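Local structure of lantibiotic dehydratase (5EHK) at residues 497-502 against 559-564; 620-625 against 629-634; 7-12 against 552-557. The protein is a tRNA-dependent lantibiotic dehydratase of NAI-107 biosynthesis that probably dehydrates serines and threonines of the precursor peptide by way of glutamyl-tRNA. All coordinates share one frame; numbering follows the deposited sequence.

Contact 1 of 3, residues 497-502 against 559-564; sequences LPNSLE and PLHIQD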
loop_
_atom_site.group_PDB
_atom_site.type_symbol
_atom_site.label_atom_id
_atom_site.label_comp_id
_atom_site.label_asym_id
_atom_site.label_seq_id
_atom_site.Cartn_x
_atom_site.Cartn_y
_atom_site.Cartn_z
ATOM N N LEU A 497 -25.220 3.165 -16.734
ATOM C CA LEU A 497 -25.803 1.844 -16.815
ATOM C C LEU A 497 -25.036 1.017 -17.827
ATOM O O LEU A 497 -24.719 1.487 -18.909
ATOM C CB LEU A 497 -27.285 1.917 -17.187
ATOM C CG LEU A 497 -28.265 2.350 -16.093
ATOM C CD1 LEU A 497 -29.572 2.704 -16.750
ATOM C CD2 LEU A 497 -28.452 1.252 -15.064
ATOM N N PRO A 498 -24.742 -0.229 -17.477
ATOM C CA PRO A 498 -23.988 -1.094 -18.382
ATOM C C PRO A 498 -24.855 -1.532 -19.547
ATOM O O PRO A 498 -26.085 -1.475 -19.428
ATOM C CB PRO A 498 -23.687 -2.305 -17.510
ATOM C CG PRO A 498 -24.862 -2.368 -16.582
ATOM C CD PRO A 498 -25.188 -0.943 -16.270
ATOM N N ASN A 499 -24.231 -1.973 -20.636
ATOM C CA ASN A 499 -24.956 -2.535 -21.779
ATOM C C ASN A 499 -25.744 -3.793 -21.425
ATOM O O ASN A 499 -26.916 -3.890 -21.750
ATOM C CB ASN A 499 -24.019 -2.859 -22.939
ATOM C CG ASN A 499 -23.170 -1.676 -23.357
ATOM O OD1 ASN A 499 -23.634 -0.532 -23.408
ATOM N ND2 ASN A 499 -21.918 -1.956 -23.702
ATOM N N SER A 500 -25.122 -4.747 -20.744
ATOM C CA SER A 500 -25.826 -5.983 -20.426
ATOM C C SER A 500 -25.259 -6.756 -19.216
ATOM O O SER A 500 -24.260 -6.367 -18.637
ATOM C CB SER A 500 -25.910 -6.877 -21.674
ATOM O OG SER A 500 -24.683 -7.526 -21.998
ATOM N N LEU A 501 -25.934 -7.824 -18.813
ATOM C CA LEU A 501 -25.482 -8.646 -17.693
ATOM C C LEU A 501 -26.235 -9.985 -17.662
ATOM O O LEU A 501 -27.158 -10.182 -18.445
ATOM C CB LEU A 501 -25.616 -7.906 -16.355
ATOM C CG LEU A 501 -27.018 -7.564 -15.866
ATOM C CD1 LEU A 501 -27.039 -7.680 -14.359
ATOM C CD2 LEU A 501 -27.456 -6.160 -16.326
ATOM N N GLU A 502 -25.803 -10.902 -16.796
ATOM C CA GLU A 502 -26.442 -12.200 -16.636
ATOM C C GLU A 502 -26.464 -12.569 -15.171
ATOM O O GLU A 502 -25.422 -12.583 -14.532
ATOM C CB GLU A 502 -25.699 -13.283 -17.445
ATOM C CG GLU A 502 -25.869 -13.110 -18.964
ATOM C CD GLU A 502 -25.108 -14.127 -19.809
ATOM O OE1 GLU A 502 -24.067 -14.673 -19.349
ATOM O OE2 GLU A 502 -25.556 -14.364 -20.953
ATOM N N PRO A 559 -26.797 -3.543 -27.225
ATOM C CA PRO A 559 -26.613 -2.118 -26.936
ATOM C C PRO A 559 -25.149 -1.759 -26.697
ATOM O O PRO A 559 -24.399 -2.587 -26.186
ATOM C CB PRO A 559 -27.446 -1.901 -25.670
ATOM C CG PRO A 559 -27.626 -3.270 -25.069
ATOM C CD PRO A 559 -27.565 -4.252 -26.186
ATOM N N LEU A 560 -24.754 -0.555 -27.111
ATOM C CA LEU A 560 -23.416 -0.019 -26.878
ATOM C C LEU A 560 -23.510 1.276 -26.070
ATOM O O LEU A 560 -24.553 1.940 -26.070
ATOM C CB LEU A 560 -22.729 0.225 -28.210
ATOM C CG LEU A 560 -22.709 -1.028 -29.086
ATOM C CD1 LEU A 560 -22.003 -0.758 -30.397
ATOM C CD2 LEU A 560 -22.046 -2.219 -28.353
ATOM N N HIS A 561 -22.425 1.669 -25.405
ATOM C CA HIS A 561 -22.489 2.819 -24.490
ATOM C C HIS A 561 -21.706 4.018 -25.000
ATOM O O HIS A 561 -21.745 5.094 -24.406
ATOM C CB HIS A 561 -21.993 2.414 -23.108
ATOM C CG HIS A 561 -20.599 1.880 -23.118
ATOM N ND1 HIS A 561 -20.236 0.756 -23.835
ATOM C CD2 HIS A 561 -19.471 2.330 -22.525
ATOM C CE1 HIS A 561 -18.943 0.534 -23.675
ATOM N NE2 HIS A 561 -18.458 1.471 -22.879
ATOM N N ILE A 562 -20.978 3.813 -26.093
ATOM C CA ILE A 562 -20.284 4.886 -26.796
ATOM C C ILE A 562 -20.949 5.105 -28.141
ATOM O O ILE A 562 -21.168 4.147 -28.886
ATOM C CB ILE A 562 -18.807 4.544 -27.045
ATOM C CG1 ILE A 562 -18.103 4.106 -25.740
ATOM C CG2 ILE A 562 -18.114 5.697 -27.753
ATOM C CD1 ILE A 562 -18.285 5.027 -24.594
ATOM N N GLN A 563 -21.277 6.354 -28.458
ATOM C CA GLN A 563 -21.955 6.672 -29.718
ATOM C C GLN A 563 -21.094 6.316 -30.896
ATOM O O GLN A 563 -19.897 6.593 -30.904
ATOM C CB GLN A 563 -22.324 8.151 -29.780
ATOM C CG GLN A 563 -23.418 8.469 -28.804
ATOM C CD GLN A 563 -23.395 9.895 -28.318
ATOM O OE1 GLN A 563 -22.884 10.797 -28.993
ATOM N NE2 GLN A 563 -23.935 10.107 -27.121
ATOM N N ASP A 564 -21.731 5.675 -31.867
ATOM C CA ASP A 564 -21.117 5.352 -33.142
ATOM C C ASP A 564 -20.068 4.248 -33.061
ATOM O O ASP A 564 -19.360 3.958 -34.030
ATOM C CB ASP A 564 -20.527 6.592 -33.775
ATOM C CG ASP A 564 -20.387 6.449 -35.252
ATOM O OD1 ASP A 564 -21.229 5.721 -35.860
ATOM O OD2 ASP A 564 -19.443 7.067 -35.787
#
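Asn499 and Pro559, with CA atoms 5.4 Å apart, mark where the chain entering strand 500-508 meets the irregular loop between helix 545-556 and strand 566-572. This is a loop docked on the start of a β-strand, and it shows how a single buried amide can join two pieces of chain that share no backbone pairing. The CG of Asn499 stands beside its own backbone N (chi1 -54°), and the amide reaches across the backbone of Pro559 and Leu560 to the imidazole of His561. There ND2 of Asn499 donates to ND1 of His561 over 3.2 Å. The acceptor lies close to the amide plane, whereas the donor stands 38° out of the ring plane, so the hydrogen points to ND1 from well off that plane. The far side of that ring gives a weak bond from NE2 to the carbonyl of Glu658, consistent with ND1 acting as the acceptor. OD1 of Asn499 lies near N of His561 at an angle too poor for a bond; its partner is NH1 of Arg792. Strand 785-792, to which this arginine belongs, pairs with strand 500-508 and touches the ring of Pro559. The same ring packs on the backbone of the asparagine, with CG of Pro559 3.5 Å from O of Asn499.

Contact 2 of 3, residues 620-625 against 629-634; sequences LCLVHL and REVVPA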
loop_
_atom_site.group_PDB
_atom_site.type_symbol
_atom_site.label_atom_id
_atom_site.label_comp_id
_atom_site.label_asym_id
_atom_site.label_seq_id
_atom_site.Cartn_x
_atom_site.Cartn_y
_atom_site.Cartn_z
ATOM N N LEU A 620 -10.400 4.908 -20.175
ATOM C CA LEU A 620 -9.591 4.550 -21.316
ATOM C C LEU A 620 -10.562 4.225 -22.405
ATOM O O LEU A 620 -11.714 3.947 -22.125
ATOM C CB LEU A 620 -8.788 3.297 -21.002
ATOM C CG LEU A 620 -7.595 3.510 -20.081
ATOM C CD1 LEU A 620 -7.025 2.157 -19.649
ATOM C CD2 LEU A 620 -6.578 4.338 -20.836
ATOM N N CYS A 621 -10.124 4.231 -23.653
ATOM C CA CYS A 621 -11.020 3.762 -24.726
ATOM C C CYS A 621 -10.345 3.223 -25.957
ATOM O O CYS A 621 -9.337 3.760 -26.413
ATOM C CB CYS A 621 -11.994 4.846 -25.138
ATOM S SG CYS A 621 -11.165 6.349 -25.399
ATOM N N LEU A 622 -10.926 2.150 -26.479
ATOM C CA LEU A 622 -10.417 1.459 -27.659
ATOM C C LEU A 622 -10.823 2.202 -28.934
ATOM O O LEU A 622 -11.966 2.623 -29.065
ATOM C CB LEU A 622 -11.004 0.060 -27.694
ATOM C CG LEU A 622 -10.372 -0.868 -28.697
ATOM C CD1 LEU A 622 -8.884 -0.976 -28.385
ATOM C CD2 LEU A 622 -11.063 -2.162 -28.516
ATOM N N VAL A 623 -9.883 2.377 -29.854
ATOM C CA VAL A 623 -10.142 3.150 -31.063
ATOM C C VAL A 623 -9.685 2.381 -32.277
ATOM O O VAL A 623 -8.572 1.867 -32.287
ATOM C CB VAL A 623 -9.435 4.521 -31.032
ATOM C CG1 VAL A 623 -9.620 5.247 -32.330
ATOM C CG2 VAL A 623 -9.997 5.342 -29.932
ATOM N N HIS A 624 -10.533 2.290 -33.301
ATOM C CA HIS A 624 -10.091 1.723 -34.572
ATOM C C HIS A 624 -9.416 2.852 -35.303
ATOM O O HIS A 624 -10.067 3.790 -35.782
ATOM C CB HIS A 624 -11.240 1.137 -35.387
ATOM C CG HIS A 624 -10.822 0.556 -36.704
ATOM N ND1 HIS A 624 -11.110 1.160 -37.911
ATOM C CD2 HIS A 624 -10.144 -0.579 -37.004
ATOM C CE1 HIS A 624 -10.623 0.424 -38.895
ATOM N NE2 HIS A 624 -10.029 -0.637 -38.374
ATOM N N LEU A 625 -8.087 2.773 -35.328
ATOM C CA LEU A 625 -7.243 3.845 -35.853
ATOM C C LEU A 625 -7.557 4.269 -37.302
ATOM O O LEU A 625 -7.666 5.461 -37.566
ATOM C CB LEU A 625 -5.753 3.499 -35.676
ATOM C CG LEU A 625 -5.310 3.494 -34.224
ATOM C CD1 LEU A 625 -3.914 2.942 -34.031
ATOM C CD2 LEU A 625 -5.429 4.903 -33.687
ATOM N N ARG A 629 -13.289 5.604 -35.028
ATOM C CA ARG A 629 -14.451 5.178 -34.283
ATOM C C ARG A 629 -14.025 4.321 -33.077
ATOM O O ARG A 629 -12.993 3.660 -33.097
ATOM C CB ARG A 629 -15.381 4.397 -35.198
ATOM C CG ARG A 629 -15.782 5.152 -36.464
ATOM C CD ARG A 629 -16.660 4.292 -37.385
ATOM N NE ARG A 629 -17.866 3.778 -36.741
ATOM C CZ ARG A 629 -18.592 2.760 -37.211
ATOM N NH1 ARG A 629 -18.227 2.135 -38.318
ATOM N NH2 ARG A 629 -19.671 2.343 -36.560
ATOM N N GLU A 630 -14.779 4.372 -31.994
ATOM C CA GLU A 630 -14.464 3.495 -30.885
ATOM C C GLU A 630 -14.859 2.056 -31.200
ATOM O O GLU A 630 -15.616 1.774 -32.115
ATOM C CB GLU A 630 -15.095 3.991 -29.588
ATOM C CG GLU A 630 -14.452 5.300 -29.119
ATOM C CD GLU A 630 -14.503 5.505 -27.615
ATOM O OE1 GLU A 630 -14.593 4.498 -26.872
ATOM O OE2 GLU A 630 -14.450 6.679 -27.175
ATOM N N VAL A 631 -14.293 1.133 -30.449
ATOM C CA VAL A 631 -14.637 -0.251 -30.597
ATOM C C VAL A 631 -15.039 -0.650 -29.212
ATOM O O VAL A 631 -14.426 -0.215 -28.245
ATOM C CB VAL A 631 -13.455 -1.083 -31.107
ATOM C CG1 VAL A 631 -13.767 -2.588 -31.034
ATOM C CG2 VAL A 631 -13.098 -0.656 -32.529
ATOM N N VAL A 632 -16.132 -1.389 -29.111
ATOM C CA VAL A 632 -16.561 -1.931 -27.844
ATOM C C VAL A 632 -16.541 -3.446 -27.927
ATOM O O VAL A 632 -17.514 -4.084 -28.337
ATOM C CB VAL A 632 -17.929 -1.409 -27.461
ATOM C CG1 VAL A 632 -18.393 -2.039 -26.147
ATOM C CG2 VAL A 632 -17.876 0.113 -27.389
ATOM N N PRO A 633 -15.412 -4.038 -27.525
ATOM C CA PRO A 633 -15.306 -5.498 -27.604
ATOM C C PRO A 633 -16.089 -6.179 -26.501
ATOM O O PRO A 633 -16.241 -5.640 -25.403
ATOM C CB PRO A 633 -13.809 -5.766 -27.438
ATOM C CG PRO A 633 -13.215 -4.512 -26.961
ATOM C CD PRO A 633 -14.136 -3.379 -27.220
ATOM N N ALA A 634 -16.596 -7.365 -26.807
ATOM C CA ALA A 634 -17.232 -8.190 -25.799
ATOM C C ALA A 634 -16.553 -9.549 -25.815
ATOM O O ALA A 634 -15.917 -9.935 -26.813
ATOM C CB ALA A 634 -18.705 -8.332 -26.084
HETATM O O HOH W 1 -14.266 2.162 -26.097
#
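His624 and Arg629 are joined through their backbones: N of His624 donates to O of Arg629 across 2.8 Å. Two residues along, N of Val631 gives its hydrogen to O of Leu622 at 3.1 Å. The same Leu622 oxygen also receives a CA-H...O contact from Glu630.

The return bond of the same pair, from N of Leu622 to O of Val631, is replaced by a water. It donates to O of Val631 at 3.2 Å and to OE1 of Glu630, and accepts a weak bond from N of Leu622. Such a bridge illustrates how a water can partly make up for a backbone bond lost where a β-hairpin parts. Strands 620-624 and 629-634 form this hairpin within a mixed sheet, and their short axes are splayed, 115° apart in direction instead of close to antiparallel. Val623 faces Glu630 as a non-hydrogen-bonded pair. Outward from the hairpin, strand 611-615 bonds to Cys621 and Val623, and strand 566-572 to Glu630 and Val632.

The Glu630 carboxylate lies alongside CB of Cys621. Its OE2 forms a salt bridge with NH2 of Arg619 and accepts a hydrogen bond from the backbone N of His802, so both oxygens of this buried acid have partners. The imidazole of His624 is held at both nitrogens, ND1 by Thr627 and NE2 by Glu610, while the NH2 of Arg629 bonds to O of Asp564. Where the strands diverge, contact becomes apolar: with CG anti to the backbone N (chi1 -169°), Leu622 extends CD2 to 3.7 Å from CB of Val631 and 3.5 Å from CG of Pro633.

Contact 3 of 3, residues 7-12 against 552-557; sequences RAWDVF and AARQAG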
loop_
_atom_site.group_PDB
_atom_site.type_symbol
_atom_site.label_atom_id
_atom_site.label_comp_id
_atom_site.label_asym_id
_atom_site.label_seq_id
_atom_site.Cartn_x
_atom_site.Cartn_y
_atom_site.Cartn_z
ATOM N N ARG A 7 -34.168 -4.604 -18.561
ATOM C CA ARG A 7 -35.238 -5.442 -19.084
ATOM C C ARG A 7 -34.622 -6.807 -19.379
ATOM O O ARG A 7 -33.622 -6.885 -20.078
ATOM C CB ARG A 7 -35.769 -4.842 -20.394
ATOM C CG ARG A 7 -36.804 -5.707 -21.144
ATOM C CD ARG A 7 -37.030 -5.239 -22.610
ATOM N NE ARG A 7 -37.406 -3.829 -22.727
ATOM C CZ ARG A 7 -38.657 -3.378 -22.729
ATOM N NH1 ARG A 7 -39.664 -4.235 -22.613
ATOM N NH2 ARG A 7 -38.897 -2.068 -22.820
ATOM N N ALA A 8 -35.215 -7.883 -18.866
ATOM C CA ALA A 8 -34.732 -9.239 -19.166
ATOM C C ALA A 8 -35.116 -9.681 -20.576
ATOM O O ALA A 8 -36.058 -9.154 -21.179
ATOM C CB ALA A 8 -35.248 -10.244 -18.140
ATOM N N TRP A 9 -34.358 -10.630 -21.111
ATOM C CA TRP A 9 -34.654 -11.257 -22.403
ATOM C C TRP A 9 -35.925 -12.088 -22.330
ATOM O O TRP A 9 -36.339 -12.484 -21.246
ATOM C CB TRP A 9 -33.519 -12.196 -22.795
ATOM C CG TRP A 9 -32.327 -11.565 -23.412
ATOM C CD1 TRP A 9 -32.056 -10.229 -23.532
ATOM C CD2 TRP A 9 -31.232 -12.253 -24.010
ATOM N NE1 TRP A 9 -30.856 -10.050 -24.185
ATOM C CE2 TRP A 9 -30.326 -11.282 -24.475
ATOM C CE3 TRP A 9 -30.937 -13.599 -24.206
ATOM C CZ2 TRP A 9 -29.146 -11.613 -25.117
ATOM C CZ3 TRP A 9 -29.767 -13.929 -24.844
ATOM C CH2 TRP A 9 -28.882 -12.938 -25.294
ATOM N N ASP A 10 -36.521 -12.395 -23.479
ATOM C CA ASP A 10 -37.692 -13.268 -23.477
ATOM C C ASP A 10 -37.285 -14.675 -23.082
ATOM O O ASP A 10 -37.956 -15.305 -22.267
ATOM C CB ASP A 10 -38.327 -13.370 -24.867
ATOM C CG ASP A 10 -39.051 -12.115 -25.285
ATOM O OD1 ASP A 10 -39.353 -11.272 -24.416
ATOM O OD2 ASP A 10 -39.355 -12.003 -26.492
ATOM N N VAL A 11 -36.187 -15.168 -23.663
ATOM C CA VAL A 11 -35.734 -16.530 -23.396
ATOM C C VAL A 11 -34.632 -16.513 -22.369
ATOM O O VAL A 11 -34.025 -15.463 -22.124
ATOM C CB VAL A 11 -35.209 -17.238 -24.650
ATOM C CG1 VAL A 11 -36.281 -17.267 -25.720
ATOM C CG2 VAL A 11 -33.956 -16.550 -25.160
ATOM N N PHE A 12 -34.380 -17.675 -21.773
ATOM C CA PHE A 12 -33.319 -17.830 -20.800
ATOM C C PHE A 12 -32.843 -19.259 -20.818
ATOM O O PHE A 12 -33.512 -20.106 -21.383
ATOM C CB PHE A 12 -33.765 -17.402 -19.392
ATOM C CG PHE A 12 -35.046 -18.039 -18.915
ATOM C CD1 PHE A 12 -35.098 -19.397 -18.602
ATOM C CD2 PHE A 12 -36.188 -17.270 -18.735
ATOM C CE1 PHE A 12 -36.262 -19.974 -18.146
ATOM C CE2 PHE A 12 -37.353 -17.843 -18.279
ATOM C CZ PHE A 12 -37.389 -19.198 -17.987
ATOM N N ALA A 552 -28.822 -14.988 -30.904
ATOM C CA ALA A 552 -28.043 -14.432 -32.002
ATOM C C ALA A 552 -28.633 -13.130 -32.495
ATOM O O ALA A 552 -27.917 -12.256 -32.975
ATOM C CB ALA A 552 -27.937 -15.403 -33.125
ATOM N N ALA A 553 -29.946 -12.997 -32.396
ATOM C CA ALA A 553 -30.599 -11.808 -32.932
ATOM C C ALA A 553 -30.408 -10.595 -32.034
ATOM O O ALA A 553 -30.229 -9.473 -32.507
ATOM C CB ALA A 553 -32.069 -12.081 -33.157
ATOM N N ARG A 554 -30.493 -10.833 -30.733
ATOM C CA ARG A 554 -30.297 -9.801 -29.727
ATOM C C ARG A 554 -28.844 -9.296 -29.682
ATOM O O ARG A 554 -28.584 -8.085 -29.598
ATOM C CB ARG A 554 -30.726 -10.338 -28.382
ATOM C CG ARG A 554 -32.155 -10.730 -28.378
ATOM C CD ARG A 554 -32.548 -11.136 -27.007
ATOM N NE ARG A 554 -33.981 -11.034 -26.774
ATOM C CZ ARG A 554 -34.649 -9.887 -26.729
ATOM N NH1 ARG A 554 -34.027 -8.722 -26.946
ATOM N NH2 ARG A 554 -35.954 -9.915 -26.478
ATOM N N GLN A 555 -27.906 -10.238 -29.725
ATOM C CA GLN A 555 -26.495 -9.894 -29.726
ATOM C C GLN A 555 -26.120 -9.170 -31.020
ATOM O O GLN A 555 -25.289 -8.257 -31.006
ATOM C CB GLN A 555 -25.611 -11.130 -29.485
ATOM C CG GLN A 555 -25.645 -11.657 -28.054
ATOM C CD GLN A 555 -24.756 -12.875 -27.875
ATOM O OE1 GLN A 555 -23.538 -12.751 -27.777
ATOM N NE2 GLN A 555 -25.359 -14.058 -27.824
ATOM N N ALA A 556 -26.754 -9.554 -32.119
ATOM C CA ALA A 556 -26.533 -8.882 -33.392
ATOM C C ALA A 556 -26.855 -7.398 -33.283
ATOM O O ALA A 556 -26.292 -6.575 -34.007
ATOM C CB ALA A 556 -27.376 -9.521 -34.486
ATOM N N GLY A 557 -27.783 -7.070 -32.389
ATOM C CA GLY A 557 -28.157 -5.701 -32.148
ATOM C C GLY A 557 -27.924 -5.273 -30.716
ATOM O O GLY A 557 -28.687 -4.472 -30.189
#
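Trp9 offers one indole face to Arg554, which lays its side chain across the ring from the last turn of helix 545-556. The result is a combined CH-pi and cation-pi stack, here tying a break in strand 6-17 to the C-terminal end of a helix more than 500 residues away in sequence. CD of Arg554 sits almost directly above the five-membered ring, 3.3 Å from its centroid and only 7° off the normal. The guanidinium follows, displaced from the ring centre but still over the face, its CZ 4.5 Å from the same centroid and its plane tilted 18° from that of the indole. An extended run from CG to NE lets the arginine slide past the tryptophan in the opposite direction, so that both its aliphatic part and its charge meet the face. Gln555 touches more lightly, with its CG 4.4 Å from CH2 of Trp9, near the plane of the indole at its edge.

Beyond the stack, the carboxylate of Asp10 approaches the edge of the guanidinium with its own plane about perpendicular. The OD2 to NH2 separation of 4.0 Å between Asp10 and Arg554 makes this a long salt bridge. Stronger partners fix each group from outside: Glu550, one turn earlier in the helix, pairs with NE of Arg554, and Arg383 pairs with OD1 of Asp10. Because the carboxylates of Asp10 and Glu550 also come close to each other, the arginine charge probably eases their repulsion. Strand 785-792 supports the tryptophan: Pro789 packs on the indole, and its backbone is hydrogen-bonded to that of Trp9. His532 holds OE1 of Gln555. The indole is further held at its polar edge, where NE1 of Trp9 is hydrogen-bonded to OE2 of Glu791.

Contact 1 lies between the other two, its centre about 13 Å from each of theirs, while the centres of contacts 2 and 3 are about 23 Å apart. Contacts 1 and 3 interleave along the chain, in the order 7-12, 497-502, 552-557, 559-564, and contact 2 follows them. Strands 6-17 and 500-508 both pair with strand 785-792, and helix 545-556 leads from contact 3 straight into the loop of contact 1. That loop packs on the hairpin of contact 2, where CE1 of His561 meets CG1 of Val632 at 3.6 Å. One continuous run, helix then loop, thus connects the strands around 785-792 to the mixed sheet that holds strand 566-572 and the 620-634 hairpin.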